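Local coordinates for protein cerato-platanin 1 (Moniliophthora perniciosa, PDB 3SUJ) that is a secreted fungal protein of the cerato-platanin family that binds zinc ions and whose biological role is not firmly established, at residues I78-I83 with E88-S93. Sequence-based numbering, arbitrary orientation.
With ZN (zinc ion), chain F.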
loop_
_atom_site.group_PDB
_atom_site.type_symbol
_atom_site.label_atom_id
_atom_site.label_comp_id
_atom_site.label_asym_id
_atom_site.label_seq_id
_atom_site.Cartn_x
_atom_site.Cartn_y
_atom_site.Cartn_z
ATOM N N ILE A 78 -0.334 4.949 8.705
ATOM C CA ILE A 78 -1.353 4.782 7.665
ATOM C C ILE A 78 -1.687 3.311 7.545
ATOM O O ILE A 78 -0.955 2.500 8.084
ATOM C CB ILE A 78 -0.844 5.298 6.232
ATOM C CG1 ILE A 78 0.451 4.616 5.814
ATOM C CG2 ILE A 78 -0.730 6.850 6.265
ATOM C CD1 ILE A 78 0.881 4.717 4.311
ATOM N N TYR A 79 -2.739 2.994 6.820
ATOM C CA TYR A 79 -3.284 1.608 6.727
ATOM C C TYR A 79 -3.384 1.330 5.258
ATOM O O TYR A 79 -4.158 1.992 4.553
ATOM C CB TYR A 79 -4.641 1.520 7.447
ATOM C CG TYR A 79 -4.469 1.900 8.925
ATOM C CD1 TYR A 79 -4.132 0.953 9.885
ATOM C CD2 TYR A 79 -4.502 3.231 9.307
ATOM C CE1 TYR A 79 -3.885 1.304 11.198
ATOM C CE2 TYR A 79 -4.226 3.638 10.639
ATOM C CZ TYR A 79 -3.967 2.636 11.551
ATOM O OH TYR A 79 -3.624 3.026 12.869
ATOM N N MET A 80 -2.552 0.466 4.762
ATOM C CA MET A 80 -2.429 0.262 3.303
ATOM C C MET A 80 -2.930 -1.102 2.898
ATOM O O MET A 80 -2.498 -2.076 3.465
ATOM C CB MET A 80 -0.918 0.406 2.924
ATOM C CG MET A 80 -0.690 0.525 1.404
ATOM S SD MET A 80 0.957 0.143 0.796
ATOM C CE MET A 80 0.729 -1.608 0.729
ATOM N N VAL A 81 -3.742 -1.143 1.823
ATOM C CA VAL A 81 -4.125 -2.390 1.239
ATOM C C VAL A 81 -3.048 -2.840 0.255
ATOM O O VAL A 81 -2.756 -2.059 -0.701
ATOM C CB VAL A 81 -5.514 -2.298 0.541
ATOM C CG1 VAL A 81 -5.875 -3.658 -0.089
ATOM C CG2 VAL A 81 -6.584 -1.811 1.568
ATOM N N ALA A 82 -2.524 -4.032 0.382
ATOM C CA ALA A 82 -1.522 -4.532 -0.514
ATOM C C ALA A 82 -2.150 -5.283 -1.674
ATOM O O ALA A 82 -2.964 -6.190 -1.530
ATOM C CB ALA A 82 -0.644 -5.501 0.220
ATOM N N ILE A 83 -1.806 -4.800 -2.888
ATOM C CA ILE A 83 -2.452 -5.314 -4.110
ATOM C C ILE A 83 -1.424 -5.715 -5.170
ATOM O O ILE A 83 -1.853 -6.202 -6.269
ATOM C CB ILE A 83 -3.423 -4.236 -4.723
ATOM C CG1 ILE A 83 -2.618 -3.044 -5.337
ATOM C CG2 ILE A 83 -4.387 -3.675 -3.664
ATOM C CD1 ILE A 83 -3.563 -1.987 -6.032
ATOM N N GLU A 88 11.111 -5.174 -2.328
ATOM C CA GLU A 88 11.523 -5.147 -0.944
ATOM C C GLU A 88 10.809 -4.128 -0.099
ATOM O O GLU A 88 11.035 -2.901 -0.229
ATOM C CB GLU A 88 13.062 -4.811 -0.824
ATOM C CG GLU A 88 13.687 -5.140 0.569
ATOM C CD GLU A 88 15.231 -5.317 0.567
ATOM O OE1 GLU A 88 15.722 -6.288 -0.027
ATOM O OE2 GLU A 88 15.943 -4.517 1.235
ATOM N N GLY A 89 10.132 -4.492 0.917
ATOM C CA GLY A 89 9.394 -3.538 1.679
ATOM C C GLY A 89 8.111 -3.170 0.966
ATOM O O GLY A 89 7.460 -4.028 0.314
ATOM N N PHE A 90 7.680 -1.939 1.131
ATOM C CA PHE A 90 6.370 -1.506 0.681
ATOM C C PHE A 90 6.527 -0.317 -0.261
ATOM O O PHE A 90 7.468 0.496 -0.114
ATOM C CB PHE A 90 5.558 -1.017 1.895
ATOM C CG PHE A 90 5.106 -2.161 2.783
ATOM C CD1 PHE A 90 5.988 -2.769 3.673
ATOM C CD2 PHE A 90 3.857 -2.700 2.616
ATOM C CE1 PHE A 90 5.609 -3.952 4.396
ATOM C CE2 PHE A 90 3.502 -3.800 3.386
ATOM C CZ PHE A 90 4.371 -4.394 4.207
ATOM N N THR A 91 5.556 -0.180 -1.164
ATOM C CA THR A 91 5.512 0.978 -2.089
ATOM C C THR A 91 4.073 1.444 -2.081
ATOM O O THR A 91 3.211 0.742 -2.673
ATOM C CB THR A 91 5.952 0.601 -3.477
ATOM O OG1 THR A 91 7.259 0.080 -3.458
ATOM C CG2 THR A 91 5.923 1.850 -4.355
ATOM N N ALA A 92 3.772 2.627 -1.552
ATOM C CA ALA A 92 2.394 3.137 -1.483
ATOM C C ALA A 92 2.168 4.206 -2.506
ATOM O O ALA A 92 3.076 4.617 -3.230
ATOM C CB ALA A 92 2.112 3.652 -0.093
ATOM N N SER A 93 0.926 4.657 -2.624
ATOM C CA SER A 93 0.627 5.864 -3.362
ATOM C C SER A 93 1.439 7.007 -2.844
ATOM O O SER A 93 1.790 7.067 -1.644
ATOM C CB SER A 93 -0.879 6.214 -3.406
ATOM O OG SER A 93 -1.481 6.780 -2.090
HETATM ZN ZN ZN F . 17.644 -5.120 1.433
#
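Met-80 reaches across the core of the double-psi beta barrel to meet Phe-90 and Ala-92. The strands of 78-83 and 90-92 run nearly at right angles, 104° between their directions. Their axes stay 8.8 Å apart, and the gap between them is filled mainly by the side chain of Met-80.

The contact is apolar. Met-80 starts with CG anti to its own N (chi1 -167°). The chain runs extended to SD, which meets Ala-92; the bend at chi3 (83°) then swings CE toward Phe-90. Met-80 SD lies 3.8 Å from Ala-92 CB. Met-80 CE comes to the ring edge, in the ring plane, 3.8 Å from Phe-90 CD2. Tyr-64 meets the same ring edge-to-face. Val-3 and Leu-5 of the adjacent strand 3-7 and Val-115 of strand 111-118 pack against it.

The hydroxyls of Thr-91 and Ser-93 find their partners outside the two segments. The CB of Thr-91 points away from 78-83, and OG1 hydrogen-bonds Ser-86 OG. Ser-93 is the N-cap of helix 94-101, its OG hydrogen-bonded to Ala-96 N and Pro-44 O.

Metal binding sits at the far end of 88-93. Glu-88 stretches outward, and its OE2 binds the zinc ion at 1.8 Å, with OE1 at 2.7 Å.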